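PDB 2GBW: biphenyl 2,3-Dioxygenase Beta Subunit from Sphingobium yanoikuyae, which is the beta subunit of a ring-hydroxylating dioxygenase that probably adds both atoms of oxygen to aromatic rings such as biphenyl. Local coordinates for residues Tyr101-Val106 against Ser120-Tyr125. Residues are numbered along the deposited sequence; the frame is centred on the assembly and turned at random.
Sequences YFVSNV and SNILVY
Tyr101 and Val124 make the tight end of this contact. Their side chains run side by side, and Tyr101 CD2 lies 3.8 Å from Val124 CG2. Tyr101 CG is anti to its own carbonyl carbon (chi1 -62°). This carries the ring alongside Val124 and Ile122, with Val124 CG1 over one face and Ile122 CG2 at the edge. Phe172 and helix 10-28 also pack against the tyrosine, and its OH hydrogen-bonds to Phe173 O. Phe102 and Leu123 lie on the other face, with Phe102 CB 4.0 Å from Leu123 CB. Phe102 N and Leu123 O form a 2.8 Å hydrogen bond, and Leu123 N pairs with Phe102 O. Leu123 O also sits at the edge of the Phe102 ring. Strands 98-112 and 115-128 form an antiparallel hairpin in the curved sheet of an NTF2-like fold. Ser104 and Asn121 are its next hydrogen-bonded pair. Asn105, with left-handed backbone angles, is an extra residue before Val106 meets Ser120, consistent with a beta bulge. Packing is looser at partly exposed Val103, its CG2 4.3 Å from Ile122 CG2. The Asn105 and Asn121 amides are nearly parallel, 13° apart. Asn121 ND2 hydrogen-bonds to Tyr101 O of a second subunit, and Asn105 ND2 to Arg21 O of that subunit.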
ATOM      1  N   TYR B 101      15.980  -3.549 -14.013  1.00 37.01           N
ATOM      2  CA  TYR B 101      17.021  -2.970 -13.147  1.00 37.27           C
ATOM      3  C   TYR B 101      17.398  -1.550 -13.582  1.00 37.36           C
ATOM      4  O   TYR B 101      17.602  -1.260 -14.771  1.00 40.05           O
ATOM      5  CB  TYR B 101      18.335  -3.791 -13.242  1.00 36.63           C
ATOM      6  CG  TYR B 101      18.323  -5.224 -12.804  1.00 35.87           C
ATOM      7  CD1 TYR B 101      17.798  -6.221 -13.614  1.00 35.91           C
ATOM      8  CD2 TYR B 101      18.954  -5.618 -11.642  1.00 39.02           C
ATOM      9  CE1 TYR B 101      17.802  -7.555 -13.229  1.00 37.95           C
ATOM     10  CE2 TYR B 101      18.950  -6.957 -11.248  1.00 38.79           C
ATOM     11  CZ  TYR B 101      18.395  -7.911 -12.044  1.00 37.62           C
ATOM     12  OH  TYR B 101      18.457  -9.234 -11.676  1.00 39.47           O
ATOM     13  N   PHE B 102      17.508  -0.676 -12.588  1.00 37.48           N
ATOM     14  CA  PHE B 102      17.900   0.695 -12.762  1.00 38.91           C
ATOM     15  C   PHE B 102      19.177   0.949 -11.979  1.00 39.49           C
ATOM     16  O   PHE B 102      19.165   1.032 -10.758  1.00 39.57           O
ATOM     17  CB  PHE B 102      16.762   1.617 -12.364  1.00 39.20           C
ATOM     18  CG  PHE B 102      15.534   1.454 -13.232  1.00 38.23           C
ATOM     19  CD1 PHE B 102      14.653   0.453 -12.966  1.00 38.43           C
ATOM     20  CD2 PHE B 102      15.272   2.335 -14.312  1.00 37.27           C
ATOM     21  CE1 PHE B 102      13.518   0.241 -13.769  1.00 38.45           C
ATOM     22  CE2 PHE B 102      14.130   2.130 -15.155  1.00 35.75           C
ATOM     23  CZ  PHE B 102      13.229   1.108 -14.838  1.00 37.40           C
ATOM     24  N   VAL B 103      20.291   0.985 -12.710  1.00 38.97           N
ATOM     25  CA  VAL B 103      21.608   1.085 -12.117  1.00 40.55           C
ATOM     26  C   VAL B 103      22.049   2.525 -12.253  1.00 40.37           C
ATOM     27  O   VAL B 103      22.013   3.081 -13.348  1.00 43.30           O
ATOM     28  CB  VAL B 103      22.622   0.124 -12.789  1.00 40.54           C
ATOM     29  CG1 VAL B 103      24.042   0.294 -12.207  1.00 42.61           C
ATOM     30  CG2 VAL B 103      22.158  -1.288 -12.691  1.00 42.19           C
ATOM     31  N   SER B 104      22.467   3.142 -11.149  1.00 39.61           N
ATOM     32  CA  SER B 104      22.883   4.540 -11.140  1.00 39.87           C
ATOM     33  C   SER B 104      24.078   4.785 -10.225  1.00 38.69           C
ATOM     34  O   SER B 104      24.479   3.928  -9.432  1.00 37.41           O
ATOM     35  CB  SER B 104      21.716   5.437 -10.647  1.00 39.96           C
ATOM     36  OG  SER B 104      22.085   6.787 -10.864  1.00 47.64           O
ATOM     37  N   ASN B 105      24.671   5.975 -10.374  1.00 37.68           N
ATOM     38  CA  ASN B 105      25.731   6.455  -9.526  1.00 38.06           C
ATOM     39  C   ASN B 105      26.929   5.540  -9.558  1.00 37.09           C
ATOM     40  O   ASN B 105      27.463   5.205  -8.518  1.00 38.65           O
ATOM     41  CB  ASN B 105      25.244   6.586  -8.076  1.00 36.14           C
ATOM     42  CG  ASN B 105      25.614   7.931  -7.506  1.00 38.79           C
ATOM     43  OD1 ASN B 105      24.999   8.956  -7.887  1.00 42.85           O
ATOM     44  ND2 ASN B 105      26.639   7.976  -6.682  1.00 35.72           N
ATOM     45  N   VAL B 106      27.272   5.047 -10.736  1.00 37.40           N
ATOM     46  CA  VAL B 106      28.434   4.179 -10.892  1.00 37.84           C
ATOM     47  C   VAL B 106      29.688   5.046 -10.658  1.00 39.06           C
ATOM     48  O   VAL B 106      29.868   6.060 -11.304  1.00 38.50           O
ATOM     49  CB  VAL B 106      28.466   3.570 -12.315  1.00 39.86           C
ATOM     50  CG1 VAL B 106      29.778   2.823 -12.594  1.00 39.97           C
ATOM     51  CG2 VAL B 106      27.313   2.641 -12.513  1.00 37.09           C
ATOM     52  N   SER B 120      28.003   1.273  -7.006  1.00 38.16           N
ATOM     53  CA  SER B 120      26.801   1.625  -7.764  1.00 39.69           C
ATOM     54  C   SER B 120      25.543   1.481  -6.871  1.00 38.64           C
ATOM     55  O   SER B 120      25.550   0.720  -5.889  1.00 40.49           O
ATOM     56  CB  SER B 120      26.723   0.772  -9.034  1.00 40.65           C
ATOM     57  OG  SER B 120      26.695  -0.600  -8.692  1.00 44.69           O
ATOM     58  N   ASN B 121      24.471   2.200  -7.231  1.00 37.91           N
ATOM     59  CA  ASN B 121      23.153   2.105  -6.627  1.00 37.36           C
ATOM     60  C   ASN B 121      22.236   1.274  -7.561  1.00 38.00           C
ATOM     61  O   ASN B 121      22.256   1.477  -8.812  1.00 39.71           O
ATOM     62  CB  ASN B 121      22.486   3.488  -6.519  1.00 37.22           C
ATOM     63  CG  ASN B 121      23.106   4.387  -5.487  1.00 33.45           C
ATOM     64  OD1 ASN B 121      23.843   3.930  -4.607  1.00 36.27           O
ATOM     65  ND2 ASN B 121      22.772   5.672  -5.554  1.00 35.64           N
ATOM     66  N   ILE B 122      21.442   0.368  -6.991  1.00 38.32           N
ATOM     67  CA  ILE B 122      20.598  -0.467  -7.824  1.00 39.14           C
ATOM     68  C   ILE B 122      19.189  -0.400  -7.350  1.00 38.02           C
ATOM     69  O   ILE B 122      18.937  -0.500  -6.141  1.00 38.25           O
ATOM     70  CB  ILE B 122      21.053  -1.933  -7.891  1.00 40.39           C
ATOM     71  CG1 ILE B 122      22.524  -2.051  -8.185  1.00 42.48           C
ATOM     72  CG2 ILE B 122      20.316  -2.661  -9.015  1.00 40.57           C
ATOM     73  CD1 ILE B 122      23.062  -3.424  -8.043  1.00 43.79           C
ATOM     74  N   LEU B 123      18.281  -0.176  -8.273  1.00 38.97           N
ATOM     75  CA  LEU B 123      16.848  -0.263  -8.023  1.00 39.14           C
ATOM     76  C   LEU B 123      16.295  -1.385  -8.901  1.00 39.36           C
ATOM     77  O   LEU B 123      16.462  -1.387 -10.119  1.00 38.92           O
ATOM     78  CB  LEU B 123      16.166   1.074  -8.405  1.00 41.32           C
ATOM     79  CG  LEU B 123      14.634   1.189  -8.335  1.00 41.95           C
ATOM     80  CD1 LEU B 123      14.058   0.914  -6.951  1.00 43.80           C
ATOM     81  CD2 LEU B 123      14.221   2.605  -8.846  1.00 43.34           C
ATOM     82  N   VAL B 124      15.596  -2.314  -8.265  1.00 38.69           N
ATOM     83  CA  VAL B 124      15.111  -3.537  -8.929  1.00 40.09           C
ATOM     84  C   VAL B 124      13.621  -3.593  -8.775  1.00 41.04           C
ATOM     85  O   VAL B 124      13.116  -3.576  -7.653  1.00 40.54           O
ATOM     86  CB  VAL B 124      15.678  -4.859  -8.315  1.00 41.14           C
ATOM     87  CG1 VAL B 124      15.110  -6.068  -9.100  1.00 40.64           C
ATOM     88  CG2 VAL B 124      17.219  -4.857  -8.327  1.00 41.10           C
ATOM     89  N   TYR B 125      12.932  -3.551  -9.902  1.00 39.81           N
ATOM     90  CA  TYR B 125      11.502  -3.661  -9.975  1.00 40.74           C
ATOM     91  C   TYR B 125      11.130  -5.035 -10.537  1.00 39.63           C
ATOM     92  O   TYR B 125      11.525  -5.393 -11.624  1.00 38.25           O
ATOM     93  CB  TYR B 125      10.902  -2.591 -10.911  1.00 43.34           C
ATOM     94  CG  TYR B 125      10.146  -1.526 -10.237  1.00 47.39           C
ATOM     95  CD1 TYR B 125      10.800  -0.430  -9.707  1.00 53.88           C
ATOM     96  CD2 TYR B 125       8.781  -1.598 -10.129  1.00 54.04           C
ATOM     97  CE1 TYR B 125      10.102   0.554  -9.047  1.00 51.22           C
ATOM     98  CE2 TYR B 125       8.082  -0.611  -9.510  1.00 54.26           C
ATOM     99  CZ  TYR B 125       8.764   0.458  -8.961  1.00 51.77           C
ATOM    100  OH  TYR B 125       8.070   1.432  -8.288  1.00 53.86           O
TER